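Local coordinates for protein pyruvate carboxylase n-terminal domain (Aquifex aeolicus, PDB 1ULZ) that forms the biotin carboxylase part of pyruvate carboxylase, a biotin-dependent enzyme, and is built around an ATP-grasp fold, at residues P128-S133 and N282-E287; D134-S139 and R193-L198; G151-L156 and E199-N204. The protein carries 1 engineered substitution. All coordinates share one frame; numbering follows the deposited sequence.

The three contacts all belong to the ATP-grasp part of the chain. In sequence, contact 1 spans the other two: its segments 128-133 and 282-287 enclose both, while the segments of contacts 2 and 3 alternate. Contacts 2 and 3, with centres about 16 Å apart, share strand 196-200, an outermost strand of a three-stranded antiparallel sheet; in contact 3 it pairs with strand 154-158. Contact 1, centred about 11 Å from contact 3 and 18 Å from contact 2, uses edge strand 283-289 of the eight-stranded sheet. Probable hydrogen bonds from Lys200 N to Pro131 O and from Ser133 N to Leu198 O continue it into contacts 3 and 2, so loop 128-133 bridges the two sheets.

Contact 1: residues P128-S133 and N282-E287; sequences PVVPGS and NLYFIE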
ATOM      1  N   PRO A 128      -7.272 -15.627 -31.172  1.00 27.94           N
ATOM      2  CA  PRO A 128      -6.960 -17.055 -31.251  1.00 28.48           C
ATOM      3  C   PRO A 128      -7.749 -17.894 -30.255  1.00 28.42           C
ATOM      4  O   PRO A 128      -7.920 -17.513 -29.094  1.00 28.72           O
ATOM      5  CB  PRO A 128      -5.456 -17.099 -30.982  1.00 29.14           C
ATOM      6  CG  PRO A 128      -5.238 -15.899 -30.103  1.00 29.19           C
ATOM      7  CD  PRO A 128      -6.084 -14.852 -30.779  1.00 27.66           C
ATOM      8  N   VAL A 129      -8.233 -19.034 -30.728  1.00 26.65           N
ATOM      9  CA  VAL A 129      -8.996 -19.956 -29.907  1.00 26.93           C
ATOM     10  C   VAL A 129      -8.365 -21.331 -30.087  1.00 27.50           C
ATOM     11  O   VAL A 129      -7.556 -21.526 -30.995  1.00 27.41           O
ATOM     12  CB  VAL A 129     -10.475 -20.009 -30.353  1.00 27.26           C
ATOM     13  CG1 VAL A 129     -11.094 -18.622 -30.258  1.00 27.29           C
ATOM     14  CG2 VAL A 129     -10.572 -20.536 -31.776  1.00 25.17           C
ATOM     15  N   VAL A 130      -8.718 -22.281 -29.226  1.00 26.53           N
ATOM     16  CA  VAL A 130      -8.154 -23.618 -29.336  1.00 27.65           C
ATOM     17  C   VAL A 130      -8.638 -24.254 -30.640  1.00 26.57           C
ATOM     18  O   VAL A 130      -9.836 -24.370 -30.877  1.00 26.52           O
ATOM     19  CB  VAL A 130      -8.575 -24.509 -28.145  1.00 28.13           C
ATOM     20  CG1 VAL A 130      -8.079 -25.929 -28.355  1.00 29.59           C
ATOM     21  CG2 VAL A 130      -8.011 -23.947 -26.849  1.00 28.90           C
ATOM     22  N   PRO A 131      -7.703 -24.661 -31.509  1.00 26.50           N
ATOM     23  CA  PRO A 131      -8.085 -25.278 -32.784  1.00 27.29           C
ATOM     24  C   PRO A 131      -8.697 -26.666 -32.615  1.00 26.87           C
ATOM     25  O   PRO A 131      -8.404 -27.376 -31.660  1.00 26.90           O
ATOM     26  CB  PRO A 131      -6.773 -25.295 -33.565  1.00 27.66           C
ATOM     27  CG  PRO A 131      -5.743 -25.459 -32.485  1.00 28.22           C
ATOM     28  CD  PRO A 131      -6.241 -24.519 -31.404  1.00 26.45           C
ATOM     29  N   GLY A 132      -9.561 -27.036 -33.547  1.00 28.45           N
ATOM     30  CA  GLY A 132     -10.208 -28.332 -33.481  1.00 30.18           C
ATOM     31  C   GLY A 132     -11.047 -28.559 -34.719  1.00 31.27           C
ATOM     32  O   GLY A 132     -10.890 -27.857 -35.719  1.00 31.17           O
ATOM     33  N   SER A 133     -11.944 -29.533 -34.660  1.00 31.26           N
ATOM     34  CA  SER A 133     -12.790 -29.839 -35.802  1.00 32.52           C
ATOM     35  C   SER A 133     -13.883 -28.796 -36.003  1.00 34.10           C
ATOM     36  O   SER A 133     -14.393 -28.218 -35.048  1.00 34.15           O
ATOM     37  CB  SER A 133     -13.423 -31.222 -35.632  1.00 30.44           C
ATOM     38  OG  SER A 133     -14.135 -31.299 -34.414  1.00 28.49           O
ATOM     39  N   ASN A 282       1.802 -19.757 -25.822  1.00 33.47           N
ATOM     40  CA  ASN A 282       0.769 -19.426 -26.800  1.00 32.64           C
ATOM     41  C   ASN A 282      -0.571 -19.364 -26.075  1.00 30.55           C
ATOM     42  O   ASN A 282      -0.872 -20.218 -25.243  1.00 30.29           O
ATOM     43  CB  ASN A 282       0.717 -20.488 -27.904  1.00 34.76           C
ATOM     44  CG  ASN A 282       1.927 -20.441 -28.809  1.00 37.52           C
ATOM     45  OD1 ASN A 282       2.133 -19.469 -29.540  1.00 39.51           O
ATOM     46  ND2 ASN A 282       2.748 -21.487 -28.761  1.00 37.71           N
ATOM     47  N   LEU A 283      -1.378 -18.357 -26.394  1.00 28.51           N
ATOM     48  CA  LEU A 283      -2.674 -18.190 -25.744  1.00 26.77           C
ATOM     49  C   LEU A 283      -3.859 -18.573 -26.620  1.00 25.19           C
ATOM     50  O   LEU A 283      -3.816 -18.436 -27.840  1.00 24.67           O
ATOM     51  CB  LEU A 283      -2.857 -16.740 -25.284  1.00 25.10           C
ATOM     52  CG  LEU A 283      -1.735 -16.113 -24.454  1.00 27.67           C
ATOM     53  CD1 LEU A 283      -2.179 -14.750 -23.941  1.00 23.70           C
ATOM     54  CD2 LEU A 283      -1.387 -17.022 -23.292  1.00 26.74           C
ATOM     55  N   TYR A 284      -4.918 -19.047 -25.972  1.00 24.77           N
ATOM     56  CA  TYR A 284      -6.146 -19.437 -26.651  1.00 25.38           C
ATOM     57  C   TYR A 284      -7.317 -18.908 -25.815  1.00 24.99           C
ATOM     58  O   TYR A 284      -7.453 -19.243 -24.638  1.00 24.04           O
ATOM     59  CB  TYR A 284      -6.239 -20.959 -26.776  1.00 24.47           C
ATOM     60  CG  TYR A 284      -4.995 -21.623 -27.325  1.00 26.55           C
ATOM     61  CD1 TYR A 284      -3.939 -21.972 -26.486  1.00 27.25           C
ATOM     62  CD2 TYR A 284      -4.883 -21.929 -28.677  1.00 26.87           C
ATOM     63  CE1 TYR A 284      -2.817 -22.611 -26.971  1.00 27.17           C
ATOM     64  CE2 TYR A 284      -3.758 -22.569 -29.175  1.00 25.77           C
ATOM     65  CZ  TYR A 284      -2.730 -22.910 -28.318  1.00 27.74           C
ATOM     66  OH  TYR A 284      -1.616 -23.567 -28.800  1.00 29.29           O
ATOM     67  N   PHE A 285      -8.154 -18.078 -26.427  1.00 26.55           N
ATOM     68  CA  PHE A 285      -9.298 -17.483 -25.742  1.00 27.20           C
ATOM     69  C   PHE A 285     -10.326 -18.505 -25.278  1.00 27.34           C
ATOM     70  O   PHE A 285     -10.675 -19.429 -26.010  1.00 27.84           O
ATOM     71  CB  PHE A 285      -9.958 -16.442 -26.648  1.00 27.50           C
ATOM     72  CG  PHE A 285     -11.214 -15.843 -26.082  1.00 27.10           C
ATOM     73  CD1 PHE A 285     -12.438 -16.469 -26.254  1.00 27.46           C
ATOM     74  CD2 PHE A 285     -11.172 -14.644 -25.390  1.00 27.98           C
ATOM     75  CE1 PHE A 285     -13.602 -15.909 -25.750  1.00 28.38           C
ATOM     76  CE2 PHE A 285     -12.332 -14.076 -24.882  1.00 27.55           C
ATOM     77  CZ  PHE A 285     -13.548 -14.707 -25.061  1.00 27.55           C
ATOM     78  N   ILE A 286     -10.804 -18.320 -24.050  1.00 27.00           N
ATOM     79  CA  ILE A 286     -11.793 -19.204 -23.443  1.00 26.53           C
ATOM     80  C   ILE A 286     -13.121 -18.485 -23.221  1.00 28.01           C
ATOM     81  O   ILE A 286     -14.175 -18.976 -23.630  1.00 27.23           O
ATOM     82  CB  ILE A 286     -11.305 -19.730 -22.077  1.00 27.41           C
ATOM     83  CG1 ILE A 286     -10.055 -20.595 -22.256  1.00 28.01           C
ATOM     84  CG2 ILE A 286     -12.415 -20.525 -21.406  1.00 27.45           C
ATOM     85  CD1 ILE A 286     -10.289 -21.838 -23.088  1.00 28.37           C
ATOM     86  N   GLU A 287     -13.065 -17.331 -22.557  1.00 28.32           N
ATOM     87  CA  GLU A 287     -14.262 -16.546 -22.278  1.00 28.34           C
ATOM     88  C   GLU A 287     -13.915 -15.166 -21.731  1.00 28.66           C
ATOM     89  O   GLU A 287     -12.756 -14.873 -21.432  1.00 26.38           O
ATOM     90  CB  GLU A 287     -15.151 -17.266 -21.267  1.00 30.19           C
ATOM     91  CG  GLU A 287     -14.557 -17.324 -19.869  1.00 33.49           C
ATOM     92  CD  GLU A 287     -15.469 -18.033 -18.896  1.00 36.76           C
ATOM     93  OE1 GLU A 287     -16.666 -17.673 -18.852  1.00 41.34           O
ATOM     94  OE2 GLU A 287     -14.996 -18.941 -18.176  1.00 38.30           O
TER
HETATM   95  O   HOH W   1     -10.494 -21.920 -27.576  1.00 35.08           O
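With chi1 at 175°, Val130 sets CG2 beside its own backbone N, and this methyl meets Tyr284 CB at 3.5 Å; the chi1 of Tyr284, -49°, in turn places CG beside the backbone N and lays the ring along the incoming chain. The two side chains cross at about a right angle. The Tyr284 ring receives the backbone oxygen of Val129 at its edge, in plane, with O lying 3.6 Å from CD2. Pro131 approaches the same side chain aslant, CD standing 3.9 Å from CE2 of Tyr284. A broad flat ring suits this place because it can lie beside three consecutive residues, while its hydroxyl reaches Asp278 for a hydrogen bond.

The backbone link is one nearly straight bond, from Phe285 N to Pro128 O (2.7 Å, 173° at the hydrogen). Strand 283-289 is the outermost of the eight-stranded antiparallel sheet of the ATP-grasp fold: Tyr284 pairs on one side with Ile276 of strand 269-277, and the loop preceding the small subdomain comes up on the other. Farther on, Ile286 and Glu287 both face Glu274 in a classic beta bulge. Water 1 lies between Phe285 O, 2.9 Å away, and Val130 N, although the second leg is so short that its length is doubtful. Pro128, whose rigid ring spares it a backbone N-H to satisfy, rests CG 3.7 Å from Leu283 O and also touches Tyr254 and Ile257 of helix 248-264. Val129 CG1 grazes Phe285 CB at 4.4 Å, beside Lys119 and Lys123 of helix 115-124.

Contact 2: residues D134-S139 and R193-L198; sequences DGVLKS and RGDLLL
In the small subdomain of the ATP-grasp fold, the loop leading into helix 140-150 lies against edge strand 196-200, and Leu137 and Leu196 make the link. Leu137 N donates to Leu196 O over 2.8 Å, with 159° at the hydrogen, and the N-H meets the carbonyl almost end-on. The CA of Val136 stands 3.5 Å from the same oxygen, so that carbonyl receives a CA-H contact besides its hydrogen bond.

Most of the side chains around this bond are apolar. Val136 rests CG2 against Asp195, in the turn just before strand 196-200, 3.6 Å from its CA and 3.7 Å from its CB, and the methyl also lies against the carboxylate carbon CG; the compact, branched valine covers the backbone where Asp195 turns with positive phi. Gly135 takes a positive phi as well, at which a side chain would jam against the preceding carbonyl oxygen. Its own O is 3.3 Å from Leu197 CD2, a methyl that swings back to the loop although the CB of Leu197 points away from it. Leu137 has chi1 near -75°, which sets CG beside its backbone N and carries the branched end over the strand, with CD1 at 4.0 Å from Leu198 CB and 4.3 Å from Leu196 CB.

Further along the loop, Ser139 occupies the N-cap of helix 140-150, its OG bonding to the N of Glu142. Leu137, buried as its residue type suits, is covered by Ala143 and Leu146 of that helix, Tyr180 of helix 173-189 and Leu156 of strand 154-158; Leu196 likewise reaches Tyr180 and Ala183.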
ATOM      1  N   ASP A 134     -14.232 -28.562 -37.262  1.00 36.39           N
ATOM      2  CA  ASP A 134     -15.278 -27.608 -37.616  1.00 39.12           C
ATOM      3  C   ASP A 134     -16.595 -28.378 -37.539  1.00 38.73           C
ATOM      4  O   ASP A 134     -17.241 -28.636 -38.556  1.00 38.81           O
ATOM      5  CB  ASP A 134     -15.047 -27.097 -39.044  1.00 42.30           C
ATOM      6  CG  ASP A 134     -16.119 -26.134 -39.495  1.00 45.07           C
ATOM      7  OD1 ASP A 134     -16.141 -25.779 -40.695  1.00 48.53           O
ATOM      8  OD2 ASP A 134     -16.941 -25.729 -38.647  1.00 46.66           O
ATOM      9  N   GLY A 135     -16.985 -28.753 -36.324  1.00 37.69           N
ATOM     10  CA  GLY A 135     -18.199 -29.527 -36.155  1.00 36.04           C
ATOM     11  C   GLY A 135     -17.822 -31.001 -36.111  1.00 35.33           C
ATOM     12  O   GLY A 135     -16.661 -31.346 -35.886  1.00 34.85           O
ATOM     13  N   VAL A 136     -18.791 -31.878 -36.343  1.00 34.54           N
ATOM     14  CA  VAL A 136     -18.538 -33.313 -36.310  1.00 33.51           C
ATOM     15  C   VAL A 136     -17.504 -33.749 -37.343  1.00 33.39           C
ATOM     16  O   VAL A 136     -17.416 -33.172 -38.429  1.00 34.58           O
ATOM     17  CB  VAL A 136     -19.841 -34.094 -36.540  1.00 33.49           C
ATOM     18  CG1 VAL A 136     -19.556 -35.582 -36.634  1.00 33.56           C
ATOM     19  CG2 VAL A 136     -20.816 -33.806 -35.397  1.00 33.43           C
ATOM     20  N   LEU A 137     -16.709 -34.757 -36.990  1.00 31.98           N
ATOM     21  CA  LEU A 137     -15.693 -35.292 -37.887  1.00 31.21           C
ATOM     22  C   LEU A 137     -16.382 -36.086 -38.990  1.00 32.60           C
ATOM     23  O   LEU A 137     -17.303 -36.869 -38.729  1.00 31.45           O
ATOM     24  CB  LEU A 137     -14.727 -36.211 -37.125  1.00 29.82           C
ATOM     25  CG  LEU A 137     -13.701 -35.529 -36.217  1.00 29.09           C
ATOM     26  CD1 LEU A 137     -13.049 -36.542 -35.286  1.00 27.07           C
ATOM     27  CD2 LEU A 137     -12.667 -34.840 -37.082  1.00 27.22           C
ATOM     28  N   LYS A 138     -15.934 -35.882 -40.222  1.00 33.78           N
ATOM     29  CA  LYS A 138     -16.513 -36.581 -41.358  1.00 35.50           C
ATOM     30  C   LYS A 138     -16.023 -38.015 -41.444  1.00 34.87           C
ATOM     31  O   LYS A 138     -16.780 -38.904 -41.823  1.00 36.37           O
ATOM     32  CB  LYS A 138     -16.174 -35.857 -42.665  1.00 38.51           C
ATOM     33  CG  LYS A 138     -16.946 -34.563 -42.894  1.00 40.15           C
ATOM     34  CD  LYS A 138     -16.720 -34.075 -44.314  1.00 43.30           C
ATOM     35  CE  LYS A 138     -16.991 -35.207 -45.313  1.00 45.70           C
ATOM     36  NZ  LYS A 138     -16.870 -34.779 -46.742  1.00 46.28           N
ATOM     37  N   SER A 139     -14.761 -38.235 -41.090  1.00 33.39           N
ATOM     38  CA  SER A 139     -14.178 -39.570 -41.152  1.00 31.51           C
ATOM     39  C   SER A 139     -12.871 -39.660 -40.374  1.00 31.29           C
ATOM     40  O   SER A 139     -12.383 -38.668 -39.814  1.00 30.17           O
ATOM     41  CB  SER A 139     -13.892 -39.943 -42.598  1.00 31.62           C
ATOM     42  OG  SER A 139     -12.824 -39.151 -43.094  1.00 32.54           O
ATOM     43  N   ARG A 193     -25.527 -41.888 -33.787  1.00 52.00           N
ATOM     44  CA  ARG A 193     -24.305 -41.224 -34.222  1.00 51.41           C
ATOM     45  C   ARG A 193     -23.525 -40.793 -32.994  1.00 50.40           C
ATOM     46  O   ARG A 193     -24.111 -40.511 -31.942  1.00 50.82           O
ATOM     47  CB  ARG A 193     -24.624 -39.985 -35.075  1.00 52.51           C
ATOM     48  CG  ARG A 193     -25.065 -40.289 -36.505  1.00 53.99           C
ATOM     49  CD  ARG A 193     -25.113 -39.017 -37.366  1.00 55.33           C
ATOM     50  NE  ARG A 193     -25.298 -39.329 -38.783  1.00 56.94           N
ATOM     51  CZ  ARG A 193     -25.214 -38.437 -39.774  1.00 57.54           C
ATOM     52  NH1 ARG A 193     -24.945 -37.163 -39.512  1.00 57.67           N
ATOM     53  NH2 ARG A 193     -25.389 -38.824 -41.035  1.00 57.33           N
ATOM     54  N   GLY A 194     -22.205 -40.734 -33.126  1.00 48.97           N
ATOM     55  CA  GLY A 194     -21.387 -40.319 -32.003  1.00 46.69           C
ATOM     56  C   GLY A 194     -21.156 -38.822 -32.054  1.00 45.85           C
ATOM     57  O   GLY A 194     -20.962 -38.180 -31.016  1.00 45.31           O
ATOM     58  N   ASP A 195     -21.199 -38.256 -33.260  1.00 43.35           N
ATOM     59  CA  ASP A 195     -20.965 -36.827 -33.423  1.00 41.33           C
ATOM     60  C   ASP A 195     -19.634 -36.538 -32.753  1.00 38.75           C
ATOM     61  O   ASP A 195     -19.545 -35.731 -31.827  1.00 38.10           O
ATOM     62  CB  ASP A 195     -22.081 -36.022 -32.755  1.00 42.71           C
ATOM     63  CG  ASP A 195     -23.329 -35.935 -33.613  1.00 44.31           C
ATOM     64  OD1 ASP A 195     -23.433 -36.710 -34.593  1.00 44.92           O
ATOM     65  OD2 ASP A 195     -24.204 -35.096 -33.307  1.00 45.58           O
ATOM     66  N   LEU A 196     -18.602 -37.225 -33.225  1.00 35.86           N
ATOM     67  CA  LEU A 196     -17.264 -37.077 -32.677  1.00 33.45           C
ATOM     68  C   LEU A 196     -16.632 -35.747 -33.044  1.00 31.44           C
ATOM     69  O   LEU A 196     -16.670 -35.327 -34.199  1.00 29.95           O
ATOM     70  CB  LEU A 196     -16.367 -38.214 -33.167  1.00 32.27           C
ATOM     71  CG  LEU A 196     -16.842 -39.633 -32.850  1.00 33.21           C
ATOM     72  CD1 LEU A 196     -15.812 -40.643 -33.354  1.00 32.21           C
ATOM     73  CD2 LEU A 196     -17.039 -39.777 -31.357  1.00 32.44           C
ATOM     74  N   LEU A 197     -16.051 -35.094 -32.043  1.00 29.93           N
ATOM     75  CA  LEU A 197     -15.378 -33.819 -32.230  1.00 29.09           C
ATOM     76  C   LEU A 197     -13.914 -34.019 -31.845  1.00 28.37           C
ATOM     77  O   LEU A 197     -13.604 -34.840 -30.981  1.00 27.75           O
ATOM     78  CB  LEU A 197     -15.993 -32.754 -31.315  1.00 30.90           C
ATOM     79  CG  LEU A 197     -17.478 -32.405 -31.459  1.00 32.85           C
ATOM     80  CD1 LEU A 197     -17.878 -31.454 -30.334  1.00 33.31           C
ATOM     81  CD2 LEU A 197     -17.741 -31.764 -32.819  1.00 33.94           C
ATOM     82  N   LEU A 198     -13.016 -33.285 -32.494  1.00 26.87           N
ATOM     83  CA  LEU A 198     -11.592 -33.364 -32.182  1.00 27.20           C
ATOM     84  C   LEU A 198     -11.165 -31.952 -31.765  1.00 26.29           C
ATOM     85  O   LEU A 198     -11.669 -30.966 -32.300  1.00 26.56           O
ATOM     86  CB  LEU A 198     -10.777 -33.808 -33.406  1.00 26.16           C
ATOM     87  CG  LEU A 198      -9.345 -34.268 -33.099  1.00 28.53           C
ATOM     88  CD1 LEU A 198      -9.396 -35.644 -32.461  1.00 29.67           C
ATOM     89  CD2 LEU A 198      -8.502 -34.325 -34.362  1.00 28.80           C
TER

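Contact 3: residues G151-L156 and E199-N204; sequences GYPVLL and EKFIEN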
ATOM      1  N   GLY A 151      -1.456 -30.311 -34.567  1.00 28.76           N
ATOM      2  CA  GLY A 151      -0.405 -30.847 -33.722  1.00 26.43           C
ATOM      3  C   GLY A 151      -0.877 -31.650 -32.529  1.00 26.27           C
ATOM      4  O   GLY A 151      -1.847 -31.274 -31.871  1.00 25.86           O
ATOM      5  N   TYR A 152      -0.188 -32.757 -32.253  1.00 25.36           N
ATOM      6  CA  TYR A 152      -0.511 -33.629 -31.121  1.00 25.29           C
ATOM      7  C   TYR A 152       0.087 -33.084 -29.826  1.00 25.26           C
ATOM      8  O   TYR A 152       1.092 -32.373 -29.847  1.00 25.50           O
ATOM      9  CB  TYR A 152       0.038 -35.043 -31.344  1.00 23.67           C
ATOM     10  CG  TYR A 152      -0.749 -35.881 -32.323  1.00 23.58           C
ATOM     11  CD1 TYR A 152      -0.507 -35.806 -33.689  1.00 23.03           C
ATOM     12  CD2 TYR A 152      -1.736 -36.752 -31.879  1.00 22.12           C
ATOM     13  CE1 TYR A 152      -1.224 -36.577 -34.583  1.00 23.06           C
ATOM     14  CE2 TYR A 152      -2.461 -37.526 -32.767  1.00 22.40           C
ATOM     15  CZ  TYR A 152      -2.201 -37.435 -34.118  1.00 23.50           C
ATOM     16  OH  TYR A 152      -2.920 -38.198 -35.009  1.00 23.25           O
ATOM     17  N   PRO A 153      -0.503 -33.444 -28.676  1.00 24.78           N
ATOM     18  CA  PRO A 153      -1.672 -34.317 -28.544  1.00 24.28           C
ATOM     19  C   PRO A 153      -3.001 -33.651 -28.887  1.00 23.90           C
ATOM     20  O   PRO A 153      -3.105 -32.428 -28.923  1.00 23.39           O
ATOM     21  CB  PRO A 153      -1.610 -34.744 -27.081  1.00 25.45           C
ATOM     22  CG  PRO A 153      -1.060 -33.510 -26.412  1.00 24.48           C
ATOM     23  CD  PRO A 153       0.057 -33.115 -27.349  1.00 25.71           C
ATOM     24  N   VAL A 154      -4.016 -34.473 -29.127  1.00 22.25           N
ATOM     25  CA  VAL A 154      -5.349 -33.979 -29.447  1.00 22.50           C
ATOM     26  C   VAL A 154      -6.393 -34.714 -28.604  1.00 22.90           C
ATOM     27  O   VAL A 154      -6.093 -35.736 -27.983  1.00 23.68           O
ATOM     28  CB  VAL A 154      -5.676 -34.173 -30.947  1.00 22.79           C
ATOM     29  CG1 VAL A 154      -4.687 -33.388 -31.797  1.00 22.52           C
ATOM     30  CG2 VAL A 154      -5.636 -35.656 -31.308  1.00 20.73           C
ATOM     31  N   LEU A 155      -7.614 -34.190 -28.586  1.00 22.61           N
ATOM     32  CA  LEU A 155      -8.700 -34.781 -27.816  1.00 24.38           C
ATOM     33  C   LEU A 155      -9.846 -35.221 -28.726  1.00 24.15           C
ATOM     34  O   LEU A 155     -10.251 -34.487 -29.624  1.00 24.28           O
ATOM     35  CB  LEU A 155      -9.257 -33.765 -26.807  1.00 25.17           C
ATOM     36  CG  LEU A 155      -8.318 -33.008 -25.870  1.00 26.85           C
ATOM     37  CD1 LEU A 155      -9.136 -31.986 -25.082  1.00 25.91           C
ATOM     38  CD2 LEU A 155      -7.609 -33.972 -24.927  1.00 27.51           C
ATOM     39  N   LEU A 156     -10.369 -36.416 -28.478  1.00 24.77           N
ATOM     40  CA  LEU A 156     -11.488 -36.945 -29.252  1.00 25.68           C
ATOM     41  C   LEU A 156     -12.638 -37.158 -28.273  1.00 27.26           C
ATOM     42  O   LEU A 156     -12.429 -37.705 -27.194  1.00 27.77           O
ATOM     43  CB  LEU A 156     -11.100 -38.279 -29.892  1.00 26.28           C
ATOM     44  CG  LEU A 156     -12.146 -38.988 -30.751  1.00 28.92           C
ATOM     45  CD1 LEU A 156     -12.462 -38.147 -31.975  1.00 28.51           C
ATOM     46  CD2 LEU A 156     -11.617 -40.363 -31.165  1.00 28.89           C
ATOM     47  N   GLU A 199     -10.245 -31.858 -30.814  1.00 25.02           N
ATOM     48  CA  GLU A 199      -9.769 -30.565 -30.330  1.00 26.49           C
ATOM     49  C   GLU A 199      -8.307 -30.691 -29.929  1.00 25.33           C
ATOM     50  O   GLU A 199      -7.869 -31.749 -29.507  1.00 24.61           O
ATOM     51  CB  GLU A 199     -10.598 -30.132 -29.109  1.00 29.13           C
ATOM     52  CG  GLU A 199     -10.112 -28.871 -28.404  1.00 35.33           C
ATOM     53  CD  GLU A 199     -10.568 -28.802 -26.943  1.00 39.13           C
ATOM     54  OE1 GLU A 199     -11.786 -28.964 -26.687  1.00 38.68           O
ATOM     55  OE2 GLU A 199      -9.706 -28.591 -26.054  1.00 40.22           O
ATOM     56  N   LYS A 200      -7.546 -29.612 -30.059  1.00 25.72           N
ATOM     57  CA  LYS A 200      -6.148 -29.650 -29.664  1.00 26.66           C
ATOM     58  C   LYS A 200      -6.123 -29.758 -28.140  1.00 26.90           C
ATOM     59  O   LYS A 200      -6.913 -29.099 -27.463  1.00 26.36           O
ATOM     60  CB  LYS A 200      -5.443 -28.369 -30.101  1.00 28.81           C
ATOM     61  CG  LYS A 200      -3.930 -28.426 -30.017  1.00 28.85           C
ATOM     62  CD  LYS A 200      -3.336 -27.056 -30.339  1.00 31.24           C
ATOM     63  CE  LYS A 200      -1.861 -27.152 -30.672  1.00 32.27           C
ATOM     64  NZ  LYS A 200      -1.069 -27.728 -29.559  1.00 36.59           N
ATOM     65  N   PHE A 201      -5.236 -30.599 -27.608  1.00 25.73           N
ATOM     66  CA  PHE A 201      -5.109 -30.788 -26.163  1.00 25.90           C
ATOM     67  C   PHE A 201      -4.047 -29.839 -25.619  1.00 26.65           C
ATOM     68  O   PHE A 201      -2.868 -29.973 -25.951  1.00 25.26           O
ATOM     69  CB  PHE A 201      -4.687 -32.233 -25.843  1.00 26.09           C
ATOM     70  CG  PHE A 201      -4.569 -32.530 -24.358  1.00 27.13           C
ATOM     71  CD1 PHE A 201      -3.793 -33.591 -23.911  1.00 25.49           C
ATOM     72  CD2 PHE A 201      -5.262 -31.780 -23.421  1.00 26.52           C
ATOM     73  CE1 PHE A 201      -3.712 -33.900 -22.563  1.00 27.00           C
ATOM     74  CE2 PHE A 201      -5.187 -32.083 -22.065  1.00 28.12           C
ATOM     75  CZ  PHE A 201      -4.410 -33.148 -21.635  1.00 26.77           C
ATOM     76  N   ILE A 202      -4.466 -28.883 -24.793  1.00 27.48           N
ATOM     77  CA  ILE A 202      -3.530 -27.931 -24.183  1.00 29.46           C
ATOM     78  C   ILE A 202      -3.257 -28.485 -22.794  1.00 30.32           C
ATOM     79  O   ILE A 202      -3.993 -28.211 -21.846  1.00 30.74           O
ATOM     80  CB  ILE A 202      -4.147 -26.521 -24.052  1.00 30.02           C
ATOM     81  CG1 ILE A 202      -4.743 -26.090 -25.393  1.00 31.37           C
ATOM     82  CG2 ILE A 202      -3.071 -25.525 -23.636  1.00 30.06           C
ATOM     83  CD1 ILE A 202      -3.737 -26.091 -26.531  1.00 31.07           C
ATOM     84  N   GLU A 203      -2.191 -29.268 -22.688  1.00 31.25           N
ATOM     85  CA  GLU A 203      -1.823 -29.939 -21.443  1.00 32.93           C
ATOM     86  C   GLU A 203      -1.041 -29.106 -20.423  1.00 33.11           C
ATOM     87  O   GLU A 203      -0.138 -28.345 -20.786  1.00 31.98           O
ATOM     88  CB  GLU A 203      -1.047 -31.211 -21.798  1.00 32.41           C
ATOM     89  CG  GLU A 203      -0.641 -32.063 -20.628  1.00 35.44           C
ATOM     90  CD  GLU A 203      -0.280 -33.472 -21.054  1.00 34.56           C
ATOM     91  OE1 GLU A 203       0.319 -33.631 -22.145  1.00 34.16           O
ATOM     92  OE2 GLU A 203      -0.594 -34.415 -20.291  1.00 36.00           O
ATOM     93  N   ASN A 204      -1.369 -29.287 -19.142  1.00 33.81           N
ATOM     94  CA  ASN A 204      -0.711 -28.534 -18.071  1.00 34.49           C
ATOM     95  C   ASN A 204      -0.823 -27.061 -18.448  1.00 32.85           C
ATOM     96  O   ASN A 204       0.182 -26.357 -18.546  1.00 33.52           O
ATOM     97  CB  ASN A 204       0.773 -28.906 -17.978  1.00 36.83           C
ATOM     98  CG  ASN A 204       0.998 -30.377 -17.644  1.00 40.04           C
ATOM     99  OD1 ASN A 204       2.104 -30.894 -17.814  1.00 40.08           O
ATOM    100  ND2 ASN A 204      -0.045 -31.053 -17.160  1.00 39.47           N
TER
HETATM  101  O   HOH W   2      -1.332 -30.231 -28.553  1.00 25.51           O
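Leu155 and Glu199 form an antiparallel hydrogen-bonded pair, exchanging two backbone bonds: Leu155 N to Glu199 O, 2.6 Å, and Glu199 N to Leu155 O, 2.9 Å. Val154 and Lys200 come next as a non-hydrogen-bonded pair, and a third bond, Phe201 N to Pro153 O at 3.1 Å, closes the ladder. This last is less ideal, the donor sitting 36° above the carbonyl plane.

On the sheet face that carries Leu155 and Glu199, the Leu155 side chain does most of the touching. Its CD2 methyl lies over a face of the Phe201 ring, 3.4 Å from CG, while CD1 runs beside the Glu199 chain and reaches OE2 at 3.6 Å. The two branches of leucine thus serve two neighbours at once. Phe201 has CG anti to its backbone N (chi1 -178°), an orientation that also brings CD1 to 3.7 Å from Pro153 CG, met obliquely. Glu203 CB covers part of a ring face, and its carboxylate is held by a salt bridge to Arg171.

The chain reaches this pairing by a turn out of helix 140-150: Gly151 leaves it with positive phi, and a cis peptide before Pro153 bends the chain into strand 154-158. Strand 168-170 lies beyond, with Ile169 touching Leu155 and Phe201.

Water 2 donates to Pro153 O (2.8 Å) and Phe201 O and accepts from Lys200 NZ at 2.7 Å. Pro153 O therefore has two donors, and the lysine ammonium probably polarises the water, strengthening its grip on both carbonyls where the sheet pairing ends.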